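Long-range contacts in malonate decarboxylase subunit alpha (Acinetobacter baumannii ATCC 17978, PDB 6MPR), which probably serves malonate decarboxylation as an acyl-carrier-protein transferase, exchanging acetyl for malonyl on the carrier's thiol cofactor: residues 25-30 and 190-195; 54-59 and 88-93; 58-63 and 155-160; 148-153 and 182-187. One frame throughout, in Å; residues are numbered along the deposited sequence.

Contact 1 of 4, residues 25-30 and 190-195; sequences HAKQLK and FSDGIV
K27 reaches from helix 22-34 to the carbonyl of G193, joining that helix to the loop that enters strand 194-199 of the parallel sheet in an alpha/beta domain. The tight part lies along the lysine chain. With CG anti to the backbone N (chi1 170°) and every later torsion extended, the methylenes pass alongside the backbone of D192 and G193, and K27 CD lies 3.6 Å from D192 O. K27 and I194 lie alongside with their side chains running in opposing senses, K27 CG 4.0 Å from I194 CG1. At the far end K27 NZ donates to G193 O at 2.9 Å, nearly in line with the carbonyl bond (C=O...N angle 168°). The same ammonium forms a salt bridge with D220, whose second carboxylate oxygen accepts from the backbone N of V195. Two looser contacts accompany this lysine. K30 meets I194 through one methylene, K30 CD to I194 CD1 at 4.0 Å, and its ammonium makes a weak hydrogen bond to T57. On the solvent side, partly exposed D192 keeps OD1 4.7 Å from K27 NZ, not in contact. A water bridges them, accepting from K27 NZ at 2.9 Å. It donates to D192 OD1 at 2.9 Å.

Contact 2 of 4, residues 54-59 and 88-93; sequences TLITPG and HDLHMI
P58 lies over one face of the H88 imidazole: its CB is 3.8 Å from the ring centroid and 19° off the ring normal, a CH-pi contact displaced toward the CE1 side. At the ring's edge, close to its plane, sits the D89 carboxylate, which accepts a hydrogen bond from H88 ND1 on the anti lone pair of OD2 (2.9 Å, N-H...O angle 164°). The H88 chi1 of 51° sets CG between its backbone N and carbonyl carbon, turning the ring back over the proline. On the proline side of the ring, H88 O is met twice: by G59 N in a hydrogen bond of 3.3 Å, and by P58 CA at 3.2 Å in a C-H...O contact. Next, G59 CA approaches D89 O at 3.1 Å in another such contact. The buried end is apolar. I56 and L90 meet at about a right angle, I56 CG2 standing 3.7 Å from L90 CD2, where the loop after helix 48-55 meets the start of strand 90-94, the parallel-sheet neighbour of strand 61-64. Because D89 accepts from ND1, a neutral H88 would be the ND1-H tautomer; the carboxylate fixes the ring's rotation and probably stabilises a positive charge on it.

Contact 3 of 4, residues 58-63 and 155-160; sequences PGDKVV and IPNVVL
N157 grips the entry of strand 61-64 with its side chain as well as its backbone. Its CB lies 3.5 Å from D60 OD1, beside a carboxylate whose plane is 24° from that of the amide and whose OD2 accepts from the backbone N of T57. CG is also near D60 OD1, at 3.6 Å. With CG beside its own backbone N (chi1 -59°), the tip turns OD1 toward K61: K61 N donates to N157 OD1 at 2.8 Å, in the carbonyl plane and on a lone pair. A water donates to the same OD1 and to G59 O.

K61 O returns the grip, accepting from N157 N at 2.9 Å and from V158 N at 3.1 Å. Regular pairing follows, V63 N to V158 O at 2.8 Å and L160 N to V63 O at 2.8 Å. V62 and V158 lie side by side on one face of the sheet, where V62 also meets L160 and helix 73-79 packs on L160. On the other face V63 runs alongside V159 and P156, V63 CG2 being 3.7 Å from P156 CB, and helix 181-189 covers all three. The segments of strands 61-64 and 158-163 run 23° apart in direction. Such parallel pairing, with helices over both faces, is typical of a three-layer alpha/beta/alpha domain, consistent with the Rossmann-like clan of the family.

Contact 4 of 4, residues 148-153 and 182-187; sequences SRLVVD and PALIEP
The P187 ring fits against the turn at the C-terminal end of helix 143-149, its CB and CG directed at L150 and V151. P187 CG stands 3.6 Å from L150 CB and 3.9 Å from V151 CG1. The V151 side chain comes in at a slant to the proline ring. L150, with CG beside its backbone N (chi1 -56°), sends its branch past the proline toward the preceding turn of helix 181-189. There L150 CD1 approaches L184 CD2 at 3.9 Å and A183 O at 3.8 Å. L184 starts away from the turn, but its branched end brings CD2 back to L150. Both leucines also pack on V63 of strand 61-64.

Across the type I turn of R149 to V152, R149 grips D153 side-on in a salt bridge. R149 NE meets D153 OD1 at 3.0 Å on its syn side but 29° out of the carboxylate plane, while NH2 reaches D153 OD2 at 2.9 Å from above that plane, 61° out of it. E186 OE2 makes a salt bridge to R347 and a hydrogen bond to N349, both of the second subunit.

Across the contact the attraction is apolar. P187 has no N-H to give, and the helix kinks at this residue. L150 O, 3.4 Å from P187 CB, and L184 O are both buried without a partner in the model, a probable cost for the close carbon packing to repay.

How the contacts relate
From the N terminus, contact 1 opens first at 25-30 and closes last at 190-195, so its loop encloses the other three. Contact 2 opens at 54-59 and closes early at 88-93. Contact 3 starts from the same stretch, sharing P58 and G59, but closes only at 155-160. Contact 4 opens at 148-153, before contact 3 has closed, and ends at 182-187: these two cross, whereas contacts 2 and 4 follow in series. Strands 90-94, 61-64, 158-163 and 194-199 are successive neighbours in one parallel sheet, which contacts 1 to 3 all reach. Contact 4 adds helix 181-189, which packs on that sheet and leads through a short loop into strand 194-199.

Contact 1 of 4, residues 25-30 and 190-195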
loop_
_atom_site.group_PDB
_atom_site.type_symbol
_atom_site.label_atom_id
_atom_site.label_comp_id
_atom_site.label_asym_id
_atom_site.label_seq_id
_atom_site.Cartn_x
_atom_site.Cartn_y
_atom_site.Cartn_z
ATOM N N HIS A 25 -5.251 -22.866 20.994
ATOM C CA HIS A 25 -5.161 -24.240 21.490
ATOM C C HIS A 25 -4.714 -25.195 20.394
ATOM O O HIS A 25 -3.936 -26.124 20.642
ATOM C CB HIS A 25 -6.501 -24.702 22.052
ATOM C CG HIS A 25 -6.461 -26.081 22.635
ATOM N ND1 HIS A 25 -6.966 -27.184 21.980
ATOM C CD2 HIS A 25 -5.965 -26.536 23.809
ATOM C CE1 HIS A 25 -6.785 -28.258 22.727
ATOM N NE2 HIS A 25 -6.179 -27.893 23.842
ATOM N N ALA A 26 -5.210 -24.993 19.168
ATOM C CA ALA A 26 -4.820 -25.880 18.078
ATOM C C ALA A 26 -3.329 -25.763 17.790
ATOM O O ALA A 26 -2.642 -26.774 17.603
ATOM C CB ALA A 26 -5.647 -25.577 16.825
ATOM N N LYS A 27 -2.804 -24.538 17.774
ATOM C CA LYS A 27 -1.376 -24.368 17.537
ATOM C C LYS A 27 -0.559 -24.987 18.661
ATOM O O LYS A 27 0.477 -25.618 18.414
ATOM C CB LYS A 27 -1.036 -22.885 17.372
ATOM C CG LYS A 27 0.465 -22.603 17.364
ATOM C CD LYS A 27 0.764 -21.117 17.155
ATOM C CE LYS A 27 2.268 -20.878 17.258
ATOM N NZ LYS A 27 2.666 -19.515 16.824
ATOM N N GLN A 28 -1.037 -24.884 19.903
ATOM C CA GLN A 28 -0.245 -25.403 21.008
ATOM C C GLN A 28 -0.087 -26.916 20.915
ATOM O O GLN A 28 0.970 -27.451 21.254
ATOM C CB GLN A 28 -0.864 -25.013 22.350
ATOM C CG GLN A 28 0.074 -25.292 23.516
ATOM C CD GLN A 28 1.478 -24.767 23.249
ATOM O OE1 GLN A 28 1.690 -23.558 23.144
ATOM N NE2 GLN A 28 2.441 -25.677 23.122
ATOM N N LEU A 29 -1.121 -27.624 20.444
ATOM C CA LEU A 29 -1.023 -29.079 20.356
ATOM C C LEU A 29 0.008 -29.499 19.319
ATOM O O LEU A 29 0.763 -30.454 19.535
ATOM C CB LEU A 29 -2.381 -29.680 20.013
ATOM C CG LEU A 29 -3.491 -29.539 21.053
ATOM C CD1 LEU A 29 -4.743 -30.236 20.558
ATOM C CD2 LEU A 29 -3.046 -30.122 22.389
ATOM N N LYS A 30 0.039 -28.804 18.183
ATOM C CA LYS A 30 1.004 -29.116 17.134
ATOM C C LYS A 30 2.428 -28.837 17.596
ATOM O O LYS A 30 3.338 -29.647 17.358
ATOM C CB LYS A 30 0.675 -28.307 15.886
ATOM C CG LYS A 30 -0.671 -28.682 15.275
ATOM C CD LYS A 30 -1.142 -27.547 14.349
ATOM C CE LYS A 30 -2.548 -27.806 13.832
ATOM N NZ LYS A 30 -3.066 -26.702 12.965
ATOM N N PHE A 190 0.749 -13.228 14.450
ATOM C CA PHE A 190 -0.235 -12.635 15.344
ATOM C C PHE A 190 -1.633 -13.219 15.160
ATOM O O PHE A 190 -2.625 -12.587 15.529
ATOM C CB PHE A 190 -0.205 -11.115 15.171
ATOM C CG PHE A 190 1.085 -10.518 15.659
ATOM C CD1 PHE A 190 2.182 -10.406 14.815
ATOM C CD2 PHE A 190 1.229 -10.166 16.983
ATOM C CE1 PHE A 190 3.394 -9.904 15.281
ATOM C CE2 PHE A 190 2.444 -9.670 17.460
ATOM C CZ PHE A 190 3.517 -9.544 16.611
ATOM N N SER A 191 -1.730 -14.427 14.624
ATOM C CA SER A 191 -3.019 -15.107 14.557
ATOM C C SER A 191 -2.883 -16.574 14.947
ATOM O O SER A 191 -3.737 -17.381 14.571
ATOM C CB SER A 191 -3.635 -14.997 13.163
ATOM O OG SER A 191 -2.723 -15.488 12.178
ATOM N N ASP A 192 -1.819 -16.935 15.673
ATOM C CA ASP A 192 -1.528 -18.322 16.010
ATOM C C ASP A 192 -1.387 -19.191 14.764
ATOM O O ASP A 192 -1.782 -20.359 14.755
ATOM C CB ASP A 192 -2.578 -18.869 16.978
ATOM C CG ASP A 192 -2.367 -18.339 18.385
ATOM O OD1 ASP A 192 -1.407 -18.791 19.054
ATOM O OD2 ASP A 192 -3.115 -17.434 18.793
ATOM N N GLY A 193 -0.826 -18.606 13.689
ATOM C CA GLY A 193 -0.245 -19.384 12.619
ATOM C C GLY A 193 1.101 -19.935 13.051
ATOM O O GLY A 193 1.601 -19.637 14.136
ATOM N N ILE A 194 1.692 -20.769 12.202
ATOM C CA ILE A 194 2.982 -21.390 12.507
ATOM C C ILE A 194 4.014 -20.921 11.484
ATOM O O ILE A 194 3.806 -21.056 10.270
ATOM C CB ILE A 194 2.862 -22.922 12.550
ATOM C CG1 ILE A 194 1.870 -23.309 13.661
ATOM C CG2 ILE A 194 4.238 -23.554 12.756
ATOM C CD1 ILE A 194 1.687 -24.773 13.846
ATOM N N VAL A 195 5.116 -20.351 11.975
ATOM C CA VAL A 195 6.130 -19.707 11.139
ATOM C C VAL A 195 7.395 -20.548 11.245
ATOM O O VAL A 195 7.933 -20.738 12.343
ATOM C CB VAL A 195 6.372 -18.252 11.576
ATOM C CG1 VAL A 195 7.531 -17.581 10.802
ATOM C CG2 VAL A 195 5.074 -17.408 11.413
HETATM O O HOH W 1 1.375 -17.945 18.876
#

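Contact 2 of 4, residues 54-59 and 88-93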
loop_
_atom_site.group_PDB
_atom_site.type_symbol
_atom_site.label_atom_id
_atom_site.label_comp_id
_atom_site.label_asym_id
_atom_site.label_seq_id
_atom_site.Cartn_x
_atom_site.Cartn_y
_atom_site.Cartn_z
ATOM N N THR A 54 3.918 -32.783 10.822
ATOM C CA THR A 54 3.379 -32.613 12.165
ATOM C C THR A 54 2.756 -31.237 12.345
ATOM O O THR A 54 1.721 -31.102 13.007
ATOM C CB THR A 54 4.494 -32.806 13.206
ATOM O OG1 THR A 54 5.131 -34.063 12.997
ATOM C CG2 THR A 54 3.945 -32.736 14.627
ATOM N N LEU A 55 3.378 -30.205 11.774
ATOM C CA LEU A 55 2.947 -28.826 11.976
ATOM C C LEU A 55 1.890 -28.371 10.976
ATOM O O LEU A 55 1.124 -27.441 11.271
ATOM C CB LEU A 55 4.153 -27.885 11.892
ATOM C CG LEU A 55 5.185 -28.087 12.998
ATOM C CD1 LEU A 55 6.364 -27.198 12.749
ATOM C CD2 LEU A 55 4.570 -27.778 14.354
ATOM N N ILE A 56 1.851 -28.972 9.800
ATOM C CA ILE A 56 0.899 -28.604 8.754
ATOM C C ILE A 56 -0.251 -29.595 8.784
ATOM O O ILE A 56 -0.061 -30.781 9.088
ATOM C CB ILE A 56 1.567 -28.573 7.365
ATOM C CG1 ILE A 56 2.801 -27.666 7.372
ATOM C CG2 ILE A 56 0.574 -28.123 6.288
ATOM C CD1 ILE A 56 3.538 -27.682 6.057
ATOM N N THR A 57 -1.459 -29.101 8.521
ATOM C CA THR A 57 -2.706 -29.856 8.543
ATOM C C THR A 57 -3.359 -29.762 7.166
ATOM O O THR A 57 -3.253 -28.716 6.517
ATOM C CB THR A 57 -3.649 -29.278 9.617
ATOM O OG1 THR A 57 -2.932 -29.133 10.850
ATOM C CG2 THR A 57 -4.871 -30.173 9.870
ATOM N N PRO A 58 -4.044 -30.804 6.699
ATOM C CA PRO A 58 -4.728 -30.696 5.404
ATOM C C PRO A 58 -5.677 -29.505 5.382
ATOM O O PRO A 58 -6.325 -29.179 6.382
ATOM C CB PRO A 58 -5.486 -32.020 5.292
ATOM C CG PRO A 58 -4.726 -32.961 6.141
ATOM C CD PRO A 58 -4.149 -32.160 7.268
ATOM N N GLY A 59 -5.756 -28.845 4.221
ATOM C CA GLY A 59 -6.574 -27.655 4.083
ATOM C C GLY A 59 -5.927 -26.370 4.559
ATOM O O GLY A 59 -6.507 -25.294 4.362
ATOM N N HIS A 88 -2.557 -32.977 2.316
ATOM C CA HIS A 88 -3.298 -32.857 1.068
ATOM C C HIS A 88 -4.190 -31.631 1.172
ATOM O O HIS A 88 -4.407 -31.096 2.261
ATOM C CB HIS A 88 -4.130 -34.110 0.768
ATOM C CG HIS A 88 -4.998 -34.536 1.908
ATOM N ND1 HIS A 88 -6.267 -34.037 2.107
ATOM C CD2 HIS A 88 -4.775 -35.410 2.918
ATOM C CE1 HIS A 88 -6.787 -34.584 3.191
ATOM N NE2 HIS A 88 -5.904 -35.421 3.701
ATOM N N ASP A 89 -4.678 -31.171 0.016
ATOM C CA ASP A 89 -5.596 -30.030 -0.064
ATOM C C ASP A 89 -4.998 -28.778 0.557
ATOM O O ASP A 89 -5.722 -27.922 1.082
ATOM C CB ASP A 89 -6.945 -30.347 0.581
ATOM C CG ASP A 89 -7.734 -31.362 -0.214
ATOM O OD1 ASP A 89 -8.292 -30.982 -1.262
ATOM O OD2 ASP A 89 -7.752 -32.546 0.180
ATOM N N LEU A 90 -3.675 -28.662 0.502
ATOM C CA LEU A 90 -3.034 -27.427 0.925
ATOM C C LEU A 90 -3.447 -26.283 0.008
ATOM O O LEU A 90 -3.549 -26.444 -1.208
ATOM C CB LEU A 90 -1.508 -27.580 0.930
ATOM C CG LEU A 90 -0.936 -28.548 1.970
ATOM C CD1 LEU A 90 0.564 -28.387 2.124
ATOM C CD2 LEU A 90 -1.661 -28.393 3.321
ATOM N N HIS A 91 -3.706 -25.130 0.600
ATOM C CA HIS A 91 -4.044 -23.922 -0.143
ATOM C C HIS A 91 -2.771 -23.090 -0.131
ATOM O O HIS A 91 -2.412 -22.498 0.892
ATOM C CB HIS A 91 -5.233 -23.213 0.502
ATOM C CG HIS A 91 -5.638 -21.932 -0.164
ATOM N ND1 HIS A 91 -6.841 -21.321 0.104
ATOM C CD2 HIS A 91 -5.005 -21.137 -1.061
ATOM C CE1 HIS A 91 -6.943 -20.213 -0.611
ATOM N NE2 HIS A 91 -5.836 -20.072 -1.320
ATOM N N MET A 92 -2.058 -23.090 -1.255
ATOM C CA MET A 92 -0.781 -22.389 -1.306
ATOM C C MET A 92 -1.008 -20.923 -1.606
ATOM O O MET A 92 -1.837 -20.561 -2.454
ATOM C CB MET A 92 0.141 -22.997 -2.364
ATOM C CG MET A 92 0.378 -24.492 -2.174
ATOM S SD MET A 92 0.973 -24.944 -0.521
ATOM C CE MET A 92 2.522 -24.022 -0.480
ATOM N N ILE A 93 -0.257 -20.080 -0.903
ATOM C CA ILE A 93 -0.279 -18.635 -1.081
ATOM C C ILE A 93 1.150 -18.229 -1.392
ATOM O O ILE A 93 2.024 -18.300 -0.519
ATOM C CB ILE A 93 -0.819 -17.902 0.154
ATOM C CG1 ILE A 93 -2.245 -18.364 0.444
ATOM C CG2 ILE A 93 -0.818 -16.387 -0.078
ATOM C CD1 ILE A 93 -2.756 -18.006 1.829
#

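Contact 3 of 4, residues 58-63 and 155-160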
loop_
_atom_site.group_PDB
_atom_site.type_symbol
_atom_site.label_atom_id
_atom_site.label_comp_id
_atom_site.label_asym_id
_atom_site.label_seq_id
_atom_site.Cartn_x
_atom_site.Cartn_y
_atom_site.Cartn_z
ATOM N N PRO A 58 -4.044 -30.804 6.699
ATOM C CA PRO A 58 -4.728 -30.696 5.404
ATOM C C PRO A 58 -5.677 -29.505 5.382
ATOM O O PRO A 58 -6.325 -29.179 6.382
ATOM C CB PRO A 58 -5.486 -32.020 5.292
ATOM C CG PRO A 58 -4.726 -32.961 6.141
ATOM C CD PRO A 58 -4.149 -32.160 7.268
ATOM N N GLY A 59 -5.756 -28.845 4.221
ATOM C CA GLY A 59 -6.574 -27.655 4.083
ATOM C C GLY A 59 -5.927 -26.370 4.559
ATOM O O GLY A 59 -6.507 -25.294 4.362
ATOM N N ASP A 60 -4.754 -26.438 5.185
ATOM C CA ASP A 60 -4.093 -25.226 5.661
ATOM C C ASP A 60 -3.812 -24.266 4.517
ATOM O O ASP A 60 -3.421 -24.685 3.424
ATOM C CB ASP A 60 -2.761 -25.570 6.328
ATOM C CG ASP A 60 -2.883 -25.796 7.813
ATOM O OD1 ASP A 60 -3.976 -25.576 8.371
ATOM O OD2 ASP A 60 -1.863 -26.174 8.422
ATOM N N LYS A 61 -3.982 -22.967 4.783
ATOM C CA LYS A 61 -3.371 -21.928 3.954
ATOM C C LYS A 61 -1.888 -21.829 4.302
ATOM O O LYS A 61 -1.535 -21.493 5.434
ATOM C CB LYS A 61 -4.067 -20.585 4.175
ATOM C CG LYS A 61 -5.529 -20.578 3.756
ATOM C CD LYS A 61 -6.164 -19.214 4.020
ATOM C CE LYS A 61 -7.661 -19.218 3.736
ATOM N NZ LYS A 61 -8.381 -20.247 4.534
ATOM N N VAL A 62 -1.024 -22.100 3.331
ATOM C CA VAL A 62 0.418 -22.183 3.553
ATOM C C VAL A 62 1.051 -21.147 2.654
ATOM O O VAL A 62 0.999 -21.279 1.429
ATOM C CB VAL A 62 0.966 -23.582 3.232
ATOM C CG1 VAL A 62 2.485 -23.624 3.425
ATOM C CG2 VAL A 62 0.255 -24.628 4.112
ATOM N N VAL A 63 1.635 -20.115 3.255
ATOM C CA VAL A 63 2.478 -19.178 2.520
ATOM C C VAL A 63 3.847 -19.818 2.346
ATOM O O VAL A 63 4.454 -20.266 3.324
ATOM C CB VAL A 63 2.589 -17.849 3.279
ATOM C CG1 VAL A 63 3.656 -16.944 2.645
ATOM C CG2 VAL A 63 1.224 -17.134 3.314
ATOM N N ILE A 155 -6.032 -15.416 5.719
ATOM C CA ILE A 155 -5.182 -15.373 6.911
ATOM C C ILE A 155 -4.393 -16.676 6.955
ATOM O O ILE A 155 -4.995 -17.763 6.941
ATOM C CB ILE A 155 -6.008 -15.154 8.190
ATOM C CG1 ILE A 155 -6.758 -13.821 8.113
ATOM C CG2 ILE A 155 -5.090 -15.202 9.424
ATOM C CD1 ILE A 155 -7.710 -13.562 9.309
ATOM N N PRO A 156 -3.062 -16.626 6.981
ATOM C CA PRO A 156 -2.280 -17.847 6.752
ATOM C C PRO A 156 -2.182 -18.697 8.006
ATOM O O PRO A 156 -2.041 -18.189 9.124
ATOM C CB PRO A 156 -0.907 -17.311 6.324
ATOM C CG PRO A 156 -0.800 -15.992 7.039
ATOM C CD PRO A 156 -2.214 -15.423 7.052
ATOM N N ASN A 157 -2.275 -20.010 7.808
ATOM C CA ASN A 157 -2.082 -20.972 8.894
ATOM C C ASN A 157 -0.623 -21.332 9.108
ATOM O O ASN A 157 -0.229 -21.666 10.240
ATOM C CB ASN A 157 -2.851 -22.262 8.608
ATOM C CG ASN A 157 -4.326 -22.027 8.451
ATOM O OD1 ASN A 157 -4.884 -22.206 7.369
ATOM N ND2 ASN A 157 -4.981 -21.644 9.543
ATOM N N VAL A 158 0.176 -21.297 8.040
ATOM C CA VAL A 158 1.583 -21.680 8.054
ATOM C C VAL A 158 2.323 -20.717 7.136
ATOM O O VAL A 158 1.831 -20.370 6.058
ATOM C CB VAL A 158 1.792 -23.133 7.572
ATOM C CG1 VAL A 158 3.287 -23.498 7.558
ATOM C CG2 VAL A 158 0.977 -24.114 8.428
ATOM N N VAL A 159 3.497 -20.277 7.564
ATOM C CA VAL A 159 4.387 -19.499 6.708
ATOM C C VAL A 159 5.746 -20.184 6.669
ATOM O O VAL A 159 6.335 -20.463 7.722
ATOM C CB VAL A 159 4.513 -18.044 7.188
ATOM C CG1 VAL A 159 5.463 -17.276 6.287
ATOM C CG2 VAL A 159 3.137 -17.358 7.201
ATOM N N LEU A 160 6.238 -20.442 5.453
ATOM C CA LEU A 160 7.523 -21.100 5.189
ATOM C C LEU A 160 8.423 -20.072 4.513
ATOM O O LEU A 160 8.201 -19.707 3.350
ATOM C CB LEU A 160 7.334 -22.332 4.305
ATOM C CG LEU A 160 6.332 -23.380 4.787
ATOM C CD1 LEU A 160 6.210 -24.500 3.727
ATOM C CD2 LEU A 160 6.776 -23.933 6.139
HETATM O O HOH W 2 -7.331 -23.058 6.030
#

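Contact 4 of 4, residues 148-153 and 182-187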
loop_
_atom_site.group_PDB
_atom_site.type_symbol
_atom_site.label_atom_id
_atom_site.label_comp_id
_atom_site.label_asym_id
_atom_site.label_seq_id
_atom_site.Cartn_x
_atom_site.Cartn_y
_atom_site.Cartn_z
ATOM N N SER A 148 -1.999 -7.995 1.402
ATOM C CA SER A 148 -3.084 -7.370 2.150
ATOM C C SER A 148 -4.176 -8.368 2.506
ATOM O O SER A 148 -4.842 -8.198 3.528
ATOM C CB SER A 148 -3.671 -6.206 1.354
ATOM O OG SER A 148 -4.556 -6.681 0.352
ATOM N N ARG A 149 -4.375 -9.398 1.684
ATOM C CA ARG A 149 -5.403 -10.385 1.981
ATOM C C ARG A 149 -5.041 -11.263 3.163
ATOM O O ARG A 149 -5.933 -11.913 3.726
ATOM C CB ARG A 149 -5.661 -11.248 0.745
ATOM C CG ARG A 149 -6.250 -10.440 -0.396
ATOM C CD ARG A 149 -6.730 -11.333 -1.515
ATOM N NE ARG A 149 -7.922 -12.084 -1.130
ATOM C CZ ARG A 149 -8.464 -13.048 -1.870
ATOM N NH1 ARG A 149 -7.896 -13.421 -3.008
ATOM N NH2 ARG A 149 -9.557 -13.672 -1.456
ATOM N N LEU A 150 -3.762 -11.279 3.563
ATOM C CA LEU A 150 -3.315 -12.084 4.695
ATOM C C LEU A 150 -3.884 -11.627 6.040
ATOM O O LEU A 150 -3.736 -12.364 7.023
ATOM C CB LEU A 150 -1.778 -12.086 4.765
ATOM C CG LEU A 150 -1.036 -12.564 3.512
ATOM C CD1 LEU A 150 0.472 -12.500 3.763
ATOM C CD2 LEU A 150 -1.449 -13.969 3.112
ATOM N N VAL A 151 -4.492 -10.442 6.134
ATOM C CA VAL A 151 -5.157 -10.036 7.376
ATOM C C VAL A 151 -6.666 -9.929 7.195
ATOM O O VAL A 151 -7.361 -9.425 8.087
ATOM C CB VAL A 151 -4.567 -8.736 7.960
ATOM C CG1 VAL A 151 -3.061 -8.935 8.302
ATOM C CG2 VAL A 151 -4.789 -7.548 7.026
ATOM N N VAL A 152 -7.203 -10.419 6.072
ATOM C CA VAL A 152 -8.636 -10.295 5.812
ATOM C C VAL A 152 -9.224 -11.672 5.525
ATOM O O VAL A 152 -9.816 -12.293 6.415
ATOM C CB VAL A 152 -8.926 -9.310 4.661
ATOM C CG1 VAL A 152 -10.444 -9.267 4.372
ATOM C CG2 VAL A 152 -8.423 -7.917 5.010
ATOM N N ASP A 153 -9.061 -12.178 4.294
ATOM C CA ASP A 153 -9.705 -13.432 3.904
ATOM C C ASP A 153 -8.734 -14.523 3.467
ATOM O O ASP A 153 -9.191 -15.595 3.053
ATOM C CB ASP A 153 -10.754 -13.199 2.791
ATOM C CG ASP A 153 -10.195 -12.454 1.590
ATOM O OD1 ASP A 153 -8.995 -12.135 1.619
ATOM O OD2 ASP A 153 -10.969 -12.180 0.626
ATOM N N PRO A 182 8.861 -9.820 6.013
ATOM C CA PRO A 182 8.120 -9.220 7.139
ATOM C C PRO A 182 6.626 -9.127 6.877
ATOM O O PRO A 182 5.826 -9.298 7.803
ATOM C CB PRO A 182 8.758 -7.832 7.283
ATOM C CG PRO A 182 10.078 -7.927 6.585
ATOM C CD PRO A 182 9.823 -8.861 5.436
ATOM N N ALA A 183 6.224 -8.887 5.626
ATOM C CA ALA A 183 4.805 -8.764 5.307
ATOM C C ALA A 183 4.110 -10.116 5.338
ATOM O O ALA A 183 2.912 -10.183 5.622
ATOM C CB ALA A 183 4.612 -8.127 3.927
ATOM N N LEU A 184 4.838 -11.194 5.024
ATOM C CA LEU A 184 4.244 -12.530 5.023
ATOM C C LEU A 184 4.175 -13.115 6.429
ATOM O O LEU A 184 3.241 -13.864 6.752
ATOM C CB LEU A 184 5.051 -13.468 4.119
ATOM C CG LEU A 184 5.247 -13.065 2.658
ATOM C CD1 LEU A 184 6.182 -14.043 1.941
ATOM C CD2 LEU A 184 3.908 -12.938 1.934
ATOM N N ILE A 185 5.183 -12.836 7.265
ATOM C CA ILE A 185 5.260 -13.486 8.570
ATOM C C ILE A 185 4.313 -12.847 9.572
ATOM O O ILE A 185 3.645 -13.558 10.332
ATOM C CB ILE A 185 6.713 -13.471 9.077
ATOM C CG1 ILE A 185 7.566 -14.407 8.211
ATOM C CG2 ILE A 185 6.775 -13.873 10.550
ATOM C CD1 ILE A 185 9.062 -14.317 8.502
ATOM N N GLU A 186 4.252 -11.509 9.616
ATOM C CA GLU A 186 3.463 -10.851 10.659
ATOM C C GLU A 186 2.026 -11.353 10.739
ATOM O O GLU A 186 1.559 -11.623 11.854
ATOM C CB GLU A 186 3.503 -9.327 10.490
ATOM C CG GLU A 186 2.568 -8.627 11.467
ATOM C CD GLU A 186 2.769 -7.125 11.534
ATOM O OE1 GLU A 186 3.815 -6.627 11.035
ATOM O OE2 GLU A 186 1.875 -6.450 12.113
ATOM N N PRO A 187 1.277 -11.512 9.635
ATOM C CA PRO A 187 -0.113 -11.991 9.777
ATOM C C PRO A 187 -0.239 -13.326 10.492
ATOM O O PRO A 187 -1.178 -13.521 11.277
ATOM C CB PRO A 187 -0.592 -12.081 8.318
ATOM C CG PRO A 187 0.168 -10.967 7.636
ATOM C CD PRO A 187 1.562 -11.078 8.257
#